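Local coordinates for glyoxalase family protein (Bacillus cereus, PDB 1ZSW) that binds a zinc ion and belongs to the glyoxalase/bleomycin resistance/dioxygenase superfamily, its exact reaction being unknown, at residues Pro110-Arg121 with Glu171-Gln179; Val61-Leu71 with Ile328-Glu336. All blocks are in the same frame, centred on the assembly; numbering follows the deposited sequence. Where two conformers were deposited one is given.

Contact 1. Residues Pro110-Arg121 with Glu171-Gln179; sequences PSEDSLHYWKER and EVPAKHQIQ
H176 lies with one face of its imidazole against Y117 of the helix, and the two rings run nearly parallel, their planes 24° apart but slid so far that they barely overlap. Y117 carries CG anti to the backbone N (chi1 170°), which turns its ring toward 171-179. What fills the offset is a pair of CH-pi contacts: Y117 CB sits 3.9 Å from the centroid of the H176 ring, while H176 CB lies over a face of the tyrosine ring. K175 CG sits over the centre of the other imidazole face. At the ring's edge S114 OG meets H176 ND1 in a 2.9 Å hydrogen bond, fixing the rotation of the imidazole. The same serine closes a capping box with S111, so the histidine is tied directly to the start of the helix. One turn on, the indole of W118 points its NE1 at H176 O, 2.8 Å away and close to the ring plane, with an N-H...O angle of 161°. V172 wedges its two methyls between Y117, W118 and R121, CG2 resting over one face of the guanidinium, whose NE and NH1 bond to V51 O and N50 O. Water 2 bridges R121 NH1 and E171 OE2. Together these contacts pin the linker between strands 150-155 and 180-188 onto helix 112-124, which packs on strands 101-109, 138-144 and 150-155 in this vicinal oxygen chelate-family protein.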
loop_
_atom_site.group_PDB
_atom_site.type_symbol
_atom_site.label_atom_id
_atom_site.label_comp_id
_atom_site.label_asym_id
_atom_site.label_seq_id
_atom_site.Cartn_x
_atom_site.Cartn_y
_atom_site.Cartn_z
ATOM N N PRO A 110 -4.444 -8.753 -14.764
ATOM C CA PRO A 110 -5.043 -10.077 -14.964
ATOM C C PRO A 110 -4.227 -11.116 -15.747
ATOM O O PRO A 110 -4.264 -12.265 -15.379
ATOM C CB PRO A 110 -6.355 -9.745 -15.679
ATOM C CG PRO A 110 -6.641 -8.280 -15.285
ATOM C CD PRO A 110 -5.278 -7.670 -15.302
ATOM N N SER A 111 -3.508 -10.726 -16.780
ATOM C CA SER A 111 -2.898 -11.737 -17.667
ATOM C C SER A 111 -1.576 -11.324 -18.285
ATOM O O SER A 111 -1.174 -10.153 -18.239
ATOM C CB SER A 111 -3.902 -11.999 -18.809
ATOM O OG SER A 111 -3.861 -10.886 -19.682
ATOM N N GLU A 112 -0.830 -12.304 -18.823
ATOM C CA GLU A 112 0.447 -11.980 -19.465
ATOM C C GLU A 112 0.193 -11.028 -20.634
ATOM O O GLU A 112 1.011 -10.180 -20.972
ATOM C CB GLU A 112 1.221 -13.255 -19.882
ATOM C CG GLU A 112 1.822 -13.983 -18.683
ATOM C CD GLU A 112 2.755 -15.141 -19.017
ATOM O OE1 GLU A 112 2.365 -16.312 -18.779
ATOM O OE2 GLU A 112 3.884 -14.891 -19.472
ATOM N N ASP A 113 -0.997 -11.158 -21.231
ATOM C CA ASP A 113 -1.482 -10.235 -22.260
ATOM C C ASP A 113 -1.535 -8.783 -21.764
ATOM O O ASP A 113 -1.050 -7.889 -22.439
ATOM C CB ASP A 113 -2.862 -10.684 -22.773
ATOM C CG ASP A 113 -3.432 -9.758 -23.846
ATOM O OD1 ASP A 113 -4.674 -9.562 -23.867
ATOM O OD2 ASP A 113 -2.649 -9.228 -24.666
ATOM N N SER A 114 -2.108 -8.566 -20.574
ATOM C CA SER A 114 -2.073 -7.264 -19.891
ATOM C C SER A 114 -0.650 -6.737 -19.766
ATOM O O SER A 114 -0.403 -5.541 -19.953
ATOM C CB SER A 114 -2.767 -7.283 -18.501
ATOM O OG SER A 114 -4.010 -7.983 -18.514
ATOM N N LEU A 115 0.322 -7.601 -19.456
ATOM C CA LEU A 115 1.710 -7.120 -19.489
ATOM C C LEU A 115 2.132 -6.530 -20.838
ATOM O O LEU A 115 2.844 -5.526 -20.899
ATOM C CB LEU A 115 2.703 -8.213 -19.060
ATOM C CG LEU A 115 2.591 -8.738 -17.633
ATOM C CD1 LEU A 115 3.648 -9.816 -17.384
ATOM C CD2 LEU A 115 2.747 -7.581 -16.593
ATOM N N HIS A 116 1.666 -7.131 -21.924
ATOM C CA HIS A 116 1.981 -6.617 -23.255
ATOM C C HIS A 116 1.285 -5.297 -23.517
ATOM O O HIS A 116 1.896 -4.369 -24.055
ATOM C CB HIS A 116 1.657 -7.666 -24.329
ATOM C CG HIS A 116 2.567 -8.855 -24.278
ATOM N ND1 HIS A 116 3.850 -8.828 -24.781
ATOM C CD2 HIS A 116 2.395 -10.089 -23.752
ATOM C CE1 HIS A 116 4.426 -9.997 -24.571
ATOM N NE2 HIS A 116 3.564 -10.783 -23.953
ATOM N N TYR A 117 0.021 -5.202 -23.082
ATOM C CA TYR A 117 -0.700 -3.941 -23.122
ATOM C C TYR A 117 0.067 -2.832 -22.387
ATOM O O TYR A 117 0.275 -1.721 -22.891
ATOM C CB TYR A 117 -2.116 -4.112 -22.523
ATOM C CG TYR A 117 -2.781 -2.781 -22.326
ATOM C CD1 TYR A 117 -2.598 -2.055 -21.140
ATOM C CD2 TYR A 117 -3.565 -2.213 -23.332
ATOM C CE1 TYR A 117 -3.170 -0.809 -20.966
ATOM C CE2 TYR A 117 -4.149 -0.973 -23.168
ATOM C CZ TYR A 117 -3.966 -0.274 -21.978
ATOM O OH TYR A 117 -4.514 0.967 -21.842
ATOM N N TRP A 118 0.506 -3.144 -21.164
ATOM C CA TRP A 118 1.266 -2.200 -20.359
ATOM C C TRP A 118 2.621 -1.790 -20.896
ATOM O O TRP A 118 2.998 -0.617 -20.843
ATOM C CB TRP A 118 1.343 -2.719 -18.909
ATOM C CG TRP A 118 -0.010 -2.451 -18.213
ATOM C CD1 TRP A 118 -0.939 -3.357 -17.841
ATOM C CD2 TRP A 118 -0.491 -1.173 -17.828
ATOM N NE1 TRP A 118 -2.043 -2.695 -17.280
ATOM C CE2 TRP A 118 -1.766 -1.362 -17.253
ATOM C CE3 TRP A 118 0.015 0.129 -17.961
ATOM C CZ2 TRP A 118 -2.543 -0.279 -16.771
ATOM C CZ3 TRP A 118 -0.744 1.214 -17.464
ATOM C CH2 TRP A 118 -2.028 0.981 -16.912
ATOM N N LYS A 119 3.354 -2.755 -21.459
ATOM C CA LYS A 119 4.616 -2.437 -22.108
ATOM C C LYS A 119 4.400 -1.398 -23.208
ATOM O O LYS A 119 5.119 -0.403 -23.258
ATOM C CB LYS A 119 5.286 -3.707 -22.670
ATOM C CG LYS A 119 6.716 -3.448 -23.147
ATOM C CD LYS A 119 7.627 -4.617 -22.850
ATOM C CE LYS A 119 9.086 -4.154 -22.790
ATOM N NZ LYS A 119 9.525 -3.525 -24.072
ATOM N N GLU A 120 3.412 -1.605 -24.084
ATOM C CA GLU A 120 3.158 -0.596 -25.131
ATOM C C GLU A 120 2.753 0.756 -24.548
ATOM O O GLU A 120 3.237 1.805 -24.987
ATOM C CB GLU A 120 2.151 -1.083 -26.182
ATOM C CG GLU A 120 1.612 0.019 -27.126
ATOM C CD GLU A 120 2.686 0.739 -27.943
ATOM O OE1 GLU A 120 3.666 0.092 -28.387
ATOM O OE2 GLU A 120 2.532 1.964 -28.156
ATOM N N ARG A 121 1.891 0.734 -23.531
ATOM C CA ARG A 121 1.456 1.977 -22.902
ATOM C C ARG A 121 2.611 2.760 -22.262
ATOM O O ARG A 121 2.676 3.979 -22.351
ATOM C CB ARG A 121 0.372 1.671 -21.852
ATOM C CG ARG A 121 -0.315 2.936 -21.312
ATOM C CD ARG A 121 -1.639 2.578 -20.621
ATOM N NE ARG A 121 -2.290 3.807 -20.139
ATOM C CZ ARG A 121 -3.096 4.562 -20.876
ATOM N NH1 ARG A 121 -3.634 5.660 -20.355
ATOM N NH2 ARG A 121 -3.346 4.227 -22.149
ATOM N N GLU A 171 -8.900 5.336 -18.401
ATOM C CA GLU A 171 -8.330 5.270 -19.744
ATOM C C GLU A 171 -7.986 3.859 -20.209
ATOM O O GLU A 171 -7.781 3.629 -21.413
ATOM C CB GLU A 171 -7.059 6.115 -19.824
ATOM C CG GLU A 171 -7.263 7.609 -19.628
ATOM C CD GLU A 171 -8.007 8.236 -20.775
ATOM O OE1 GLU A 171 -8.988 8.973 -20.525
ATOM O OE2 GLU A 171 -7.617 7.999 -21.929
ATOM N N VAL A 172 -7.907 2.923 -19.256
ATOM C CA VAL A 172 -7.437 1.556 -19.498
ATOM C C VAL A 172 -8.600 0.576 -19.617
ATOM O O VAL A 172 -9.565 0.643 -18.828
ATOM C CB VAL A 172 -6.509 1.110 -18.300
ATOM C CG1 VAL A 172 -5.985 -0.320 -18.470
ATOM C CG2 VAL A 172 -5.359 2.078 -18.187
ATOM N N PRO A 173 -8.544 -0.339 -20.625
ATOM C CA PRO A 173 -9.611 -1.326 -20.753
ATOM C C PRO A 173 -9.782 -2.127 -19.467
ATOM O O PRO A 173 -8.780 -2.451 -18.821
ATOM C CB PRO A 173 -9.092 -2.272 -21.851
ATOM C CG PRO A 173 -8.077 -1.562 -22.573
ATOM C CD PRO A 173 -7.508 -0.483 -21.651
ATOM N N ALA A 174 -11.022 -2.442 -19.087
ATOM C CA ALA A 174 -11.264 -3.197 -17.865
ATOM C C ALA A 174 -10.346 -4.418 -17.735
ATOM O O ALA A 174 -9.812 -4.682 -16.654
ATOM C CB ALA A 174 -12.697 -3.649 -17.782
ATOM N N LYS A 175 -10.181 -5.162 -18.827
ATOM C CA LYS A 175 -9.509 -6.463 -18.724
ATOM C C LYS A 175 -8.000 -6.360 -18.493
ATOM O O LYS A 175 -7.356 -7.391 -18.228
ATOM C CB LYS A 175 -9.791 -7.315 -19.959
ATOM C CG LYS A 175 -9.109 -6.801 -21.207
ATOM C CD LYS A 175 -9.747 -7.484 -22.411
ATOM C CE LYS A 175 -8.731 -7.974 -23.365
ATOM N NZ LYS A 175 -9.406 -8.679 -24.524
ATOM N N HIS A 176 -7.445 -5.147 -18.600
ATOM C CA HIS A 176 -6.012 -4.916 -18.358
ATOM C C HIS A 176 -5.756 -3.998 -17.168
ATOM O O HIS A 176 -4.613 -3.666 -16.881
ATOM C CB HIS A 176 -5.326 -4.318 -19.574
ATOM C CG HIS A 176 -5.409 -5.188 -20.790
ATOM N ND1 HIS A 176 -5.235 -6.556 -20.738
ATOM C CD2 HIS A 176 -5.684 -4.889 -22.083
ATOM C CE1 HIS A 176 -5.398 -7.064 -21.953
ATOM N NE2 HIS A 176 -5.647 -6.067 -22.787
ATOM N N GLN A 177 -6.816 -3.550 -16.513
ATOM C CA GLN A 177 -6.621 -2.586 -15.422
ATOM C C GLN A 177 -5.843 -3.235 -14.296
ATOM O O GLN A 177 -6.014 -4.432 -13.995
ATOM C CB GLN A 177 -7.959 -2.101 -14.845
ATOM C CG GLN A 177 -8.562 -0.988 -15.698
ATOM C CD GLN A 177 -9.874 -0.448 -15.147
ATOM O OE1 GLN A 177 -10.086 -0.381 -13.934
ATOM N NE2 GLN A 177 -10.779 -0.063 -16.057
ATOM N N ILE A 178 -5.078 -2.382 -13.642
ATOM C CA ILE A 178 -4.491 -2.733 -12.348
ATOM C C ILE A 178 -5.607 -3.163 -11.406
ATOM O O ILE A 178 -6.614 -2.437 -11.251
ATOM C CB ILE A 178 -3.695 -1.542 -11.783
ATOM C CG1 ILE A 178 -2.385 -1.385 -12.590
ATOM C CG2 ILE A 178 -3.334 -1.822 -10.316
ATOM C CD1 ILE A 178 -1.803 -0.030 -12.525
ATOM N N GLN A 179 -5.446 -4.320 -10.764
ATOM C CA GLN A 179 -6.490 -4.848 -9.870
ATOM C C GLN A 179 -6.368 -4.315 -8.458
ATOM O O GLN A 179 -7.365 -3.877 -7.852
ATOM C CB GLN A 179 -6.516 -6.369 -9.864
ATOM C CG GLN A 179 -6.727 -6.928 -11.270
ATOM C CD GLN A 179 -6.365 -8.354 -11.315
ATOM O OE1 GLN A 179 -5.253 -8.701 -11.702
ATOM N NE2 GLN A 179 -7.270 -9.198 -10.859
HETATM O O HOH W 1 -6.613 -9.746 -19.388
HETATM O O HOH W 2 -4.743 7.557 -22.181
#

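Contact 2. Residues Val61-Leu71 with Ile328-Glu336; sequences VNQDDPSMYHL and IEANLAPIE
Y69 slots its ring between two aliphatic side chains of the C-terminal segment, L332 over one face and I335 over the other. This is a CH-pi sandwich built on a β-hairpin of the vicinal oxygen chelate fold: strands 55-62 and 69-74 are joined by a connection of two type I turns, N62-D65 and D65-M68, and the tail that follows helix 325-330 runs past them. I335 CD1 stands 3.8 Å from the ring centroid and L332 CD2 4.2 Å from it, both almost on the ring normal, so the phenol is clamped from both sides. I335 also touches L71, where the two side chains reach toward each other tip to tip, CD1 to L71 CD2 at 3.7 Å. M59, on the edge strand 55-62, touches Y69, L71 and I335 and joins them into one apolar cluster, to which A41 of helix 41-51 also adds.

Nearer the hairpin turn, the contact passes to V61, P66 and I328. With CG1 of V61 anti to the carbonyl carbon (chi1 -64°), that methyl meets both I328 CG2 and L332 CD1, each at 3.9 Å. I328 in turn lays CG1 and CD1 against CB of P66, and water 3 bridges the carbonyl oxygens of P66 and I328, donating to both. The turn itself is stiffened from within: D65 OD1 accepts from S67 N and S67 OG, both on the same face of the carboxylate, the first of these bonds making an Asx turn. The side chain of L71 lies about 12 Å from that of the zinc ligand H33. At the far end of the sandwiched ring, the Y69 hydroxyl donates to A333 O at 2.6 Å, approaching from above the carbonyl plane, 40° out of it.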
loop_
_atom_site.group_PDB
_atom_site.type_symbol
_atom_site.label_atom_id
_atom_site.label_comp_id
_atom_site.label_asym_id
_atom_site.label_seq_id
_atom_site.Cartn_x
_atom_site.Cartn_y
_atom_site.Cartn_z
ATOM N N VAL A 61 -6.433 16.342 2.691
ATOM C CA VAL A 61 -5.208 16.874 3.303
ATOM C C VAL A 61 -4.733 15.921 4.384
ATOM O O VAL A 61 -5.506 15.083 4.870
ATOM C CB VAL A 61 -5.392 18.307 3.873
ATOM C CG1 VAL A 61 -5.713 19.321 2.745
ATOM C CG2 VAL A 61 -6.433 18.357 5.015
ATOM N N ASN A 62 -3.443 16.002 4.693
ATOM C CA ASN A 62 -2.826 15.227 5.771
ATOM C C ASN A 62 -3.529 15.635 7.050
ATOM O O ASN A 62 -3.547 16.818 7.387
ATOM C CB ASN A 62 -1.334 15.552 5.818
ATOM C CG ASN A 62 -0.567 14.773 6.902
ATOM O OD1 ASN A 62 -1.148 14.179 7.801
ATOM N ND2 ASN A 62 0.766 14.790 6.804
ATOM N N GLN A 63 -4.158 14.666 7.716
ATOM C CA GLN A 63 -4.966 14.969 8.903
ATOM C C GLN A 63 -4.097 15.523 10.023
ATOM O O GLN A 63 -4.588 16.267 10.866
ATOM C CB GLN A 63 -5.777 13.745 9.369
ATOM C CG GLN A 63 -6.891 13.358 8.377
ATOM C CD GLN A 63 -7.598 12.044 8.714
ATOM O OE1 GLN A 63 -8.259 11.444 7.859
ATOM N NE2 GLN A 63 -7.477 11.602 9.952
ATOM N N ASP A 64 -2.808 15.173 9.998
ATOM C CA ASP A 64 -1.829 15.641 10.988
ATOM C C ASP A 64 -1.175 16.972 10.565
ATOM O O ASP A 64 -0.409 17.561 11.335
ATOM C CB ASP A 64 -0.753 14.568 11.244
ATOM C CG ASP A 64 -1.326 13.256 11.802
ATOM O OD1 ASP A 64 -2.468 13.251 12.327
ATOM O OD2 ASP A 64 -0.617 12.220 11.731
ATOM N N ASP A 65 -1.479 17.427 9.345
ATOM C CA ASP A 65 -0.947 18.689 8.786
ATOM C C ASP A 65 -1.791 19.155 7.588
ATOM O O ASP A 65 -1.464 18.865 6.434
ATOM C CB ASP A 65 0.534 18.529 8.386
ATOM C CG ASP A 65 1.150 19.816 7.826
ATOM O OD1 ASP A 65 0.441 20.833 7.651
ATOM O OD2 ASP A 65 2.370 19.801 7.526
ATOM N N PRO A 66 -2.905 19.848 7.860
ATOM C CA PRO A 66 -3.855 20.332 6.856
ATOM C C PRO A 66 -3.299 21.225 5.732
ATOM O O PRO A 66 -4.054 21.593 4.831
ATOM C CB PRO A 66 -4.882 21.099 7.698
ATOM C CG PRO A 66 -4.806 20.439 9.046
ATOM C CD PRO A 66 -3.353 20.170 9.229
ATOM N N SER A 67 -2.004 21.556 5.766
ATOM C CA SER A 67 -1.402 22.370 4.697
ATOM C C SER A 67 -0.901 21.516 3.513
ATOM O O SER A 67 -0.526 22.046 2.447
ATOM C CB SER A 67 -0.250 23.210 5.246
ATOM O OG SER A 67 0.882 22.411 5.536
ATOM N N MET A 68 -0.931 20.196 3.699
ATOM C CA MET A 68 -0.341 19.266 2.762
ATOM C C MET A 68 -1.424 18.440 2.085
ATOM O O MET A 68 -2.214 17.837 2.784
ATOM C CB MET A 68 0.556 18.343 3.597
ATOM C CG MET A 68 1.239 17.265 2.879
ATOM S SD MET A 68 2.248 16.340 4.048
ATOM C CE MET A 68 3.226 17.601 4.895
ATOM N N TYR A 69 -1.439 18.378 0.739
ATOM C CA TYR A 69 -2.357 17.468 0.037
ATOM C C TYR A 69 -2.051 16.024 0.393
ATOM O O TYR A 69 -0.886 15.641 0.585
ATOM C CB TYR A 69 -2.238 17.594 -1.478
ATOM C CG TYR A 69 -3.133 18.619 -2.195
ATOM C CD1 TYR A 69 -2.575 19.627 -2.969
ATOM C CD2 TYR A 69 -4.520 18.534 -2.121
ATOM C CE1 TYR A 69 -3.382 20.542 -3.651
ATOM C CE2 TYR A 69 -5.340 19.449 -2.795
ATOM C CZ TYR A 69 -4.762 20.432 -3.566
ATOM O OH TYR A 69 -5.576 21.336 -4.230
ATOM N N HIS A 70 -3.112 15.233 0.464
ATOM C CA HIS A 70 -3.045 13.797 0.584
ATOM C C HIS A 70 -3.995 13.240 -0.489
ATOM O O HIS A 70 -5.206 13.436 -0.441
ATOM C CB HIS A 70 -3.412 13.329 2.011
ATOM C CG HIS A 70 -3.102 11.896 2.287
ATOM N ND1 HIS A 70 -3.579 11.230 3.402
ATOM C CD2 HIS A 70 -2.390 10.982 1.577
ATOM C CE1 HIS A 70 -3.139 9.981 3.385
ATOM N NE2 HIS A 70 -2.429 9.803 2.283
ATOM N N LEU A 71 -3.439 12.572 -1.505
ATOM C CA LEU A 71 -4.223 12.067 -2.618
ATOM C C LEU A 71 -4.260 10.534 -2.628
ATOM O O LEU A 71 -3.215 9.881 -2.425
ATOM C CB LEU A 71 -3.605 12.556 -3.947
ATOM C CG LEU A 71 -3.200 14.030 -4.062
ATOM C CD1 LEU A 71 -2.703 14.227 -5.458
ATOM C CD2 LEU A 71 -4.399 14.951 -3.798
ATOM N N ILE A 328 -7.941 26.298 4.948
ATOM C CA ILE A 328 -7.303 25.171 4.258
ATOM C C ILE A 328 -7.340 25.377 2.737
ATOM O O ILE A 328 -6.304 25.276 2.060
ATOM C CB ILE A 328 -7.944 23.810 4.691
ATOM C CG1 ILE A 328 -7.592 23.502 6.153
ATOM C CG2 ILE A 328 -7.497 22.648 3.791
ATOM C CD1 ILE A 328 -8.446 22.406 6.802
ATOM N N GLU A 329 -8.523 25.697 2.216
ATOM C CA GLU A 329 -8.709 25.901 0.779
ATOM C C GLU A 329 -7.866 27.048 0.241
ATOM O O GLU A 329 -7.288 26.941 -0.837
ATOM C CB GLU A 329 -10.189 26.113 0.426
ATOM C CG GLU A 329 -11.026 24.833 0.492
ATOM C CD GLU A 329 -12.412 24.966 -0.129
ATOM O OE1 GLU A 329 -12.918 26.100 -0.276
ATOM O OE2 GLU A 329 -13.008 23.923 -0.469
ATOM N N ALA A 330 -7.796 28.134 1.009
ATOM C CA ALA A 330 -7.025 29.318 0.630
ATOM C C ALA A 330 -5.530 29.028 0.462
ATOM O O ALA A 330 -4.871 29.648 -0.378
ATOM C CB ALA A 330 -7.250 30.438 1.637
ATOM N N ASN A 331 -5.007 28.077 1.240
ATOM C CA ASN A 331 -3.581 27.731 1.204
ATOM C C ASN A 331 -3.216 26.638 0.176
ATOM O O ASN A 331 -2.042 26.293 0.026
ATOM C CB ASN A 331 -3.091 27.318 2.595
ATOM C CG ASN A 331 -1.576 27.385 2.730
ATOM O OD1 ASN A 331 -0.991 28.471 2.780
ATOM N ND2 ASN A 331 -0.934 26.221 2.798
ATOM N N LEU A 332 -4.201 26.121 -0.552
ATOM C CA LEU A 332 -3.937 25.053 -1.523
ATOM C C LEU A 332 -4.121 25.496 -2.970
ATOM O O LEU A 332 -5.108 26.153 -3.307
ATOM C CB LEU A 332 -4.834 23.839 -1.254
ATOM C CG LEU A 332 -4.723 23.164 0.114
ATOM C CD1 LEU A 332 -5.998 22.386 0.410
ATOM C CD2 LEU A 332 -3.498 22.269 0.214
ATOM N N ALA A 333 -3.171 25.120 -3.823
ATOM C CA ALA A 333 -3.294 25.338 -5.264
ATOM C C ALA A 333 -4.140 24.229 -5.852
ATOM O O ALA A 333 -3.991 23.065 -5.461
ATOM C CB ALA A 333 -1.939 25.347 -5.914
ATOM N N PRO A 334 -5.037 24.571 -6.794
ATOM C CA PRO A 334 -5.854 23.526 -7.413
ATOM C C PRO A 334 -4.990 22.511 -8.166
ATOM O O PRO A 334 -3.916 22.856 -8.663
ATOM C CB PRO A 334 -6.749 24.298 -8.389
ATOM C CG PRO A 334 -6.091 25.624 -8.573
ATOM C CD PRO A 334 -5.356 25.917 -7.315
ATOM N N ILE A 335 -5.441 21.265 -8.233
ATOM C CA ILE A 335 -4.698 20.269 -8.995
ATOM C C ILE A 335 -5.096 20.388 -10.456
ATOM O O ILE A 335 -6.266 20.255 -10.803
ATOM C CB ILE A 335 -4.874 18.854 -8.423
ATOM C CG1 ILE A 335 -4.040 18.738 -7.144
ATOM C CG2 ILE A 335 -4.459 17.783 -9.452
ATOM C CD1 ILE A 335 -4.511 17.698 -6.208
ATOM N N GLU A 336 -4.114 20.682 -11.296
ATOM C CA GLU A 336 -4.356 20.950 -12.704
ATOM C C GLU A 336 -4.301 19.671 -13.523
ATOM O O GLU A 336 -3.317 18.938 -13.455
ATOM C CB GLU A 336 -3.320 21.946 -13.230
ATOM C CG GLU A 336 -3.390 23.324 -12.582
ATOM C CD GLU A 336 -2.169 24.176 -12.886
ATOM O OE1 GLU A 336 -1.558 24.706 -11.928
ATOM O OE2 GLU A 336 -1.809 24.303 -14.081
HETATM O O HOH W 3 -3.775 23.719 3.327
#

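Overall arrangement
From the N terminus, the chain first reaches 61-71, the turn region of the hairpin formed by strands 55-62 and 69-74. Its partner comes only near the C terminus, so contact 2 closes a very long loop. Contact 1 falls wholly within that loop: helix 112-124 is met again some 50 residues later by 171-179, just before strand 180-188 begins. The two are nested, not crossed, and do not touch; the centres of contact 1 and contact 2 are about 32 Å apart. Contact 1 sits beside strands 101-109, 150-155 and 180-188. Contact 2 lays the C-terminal tail on the edge of the β-sheet whose strands 31-38, 244-251 and 292-300 carry the zinc ligands H33, H246 and E294.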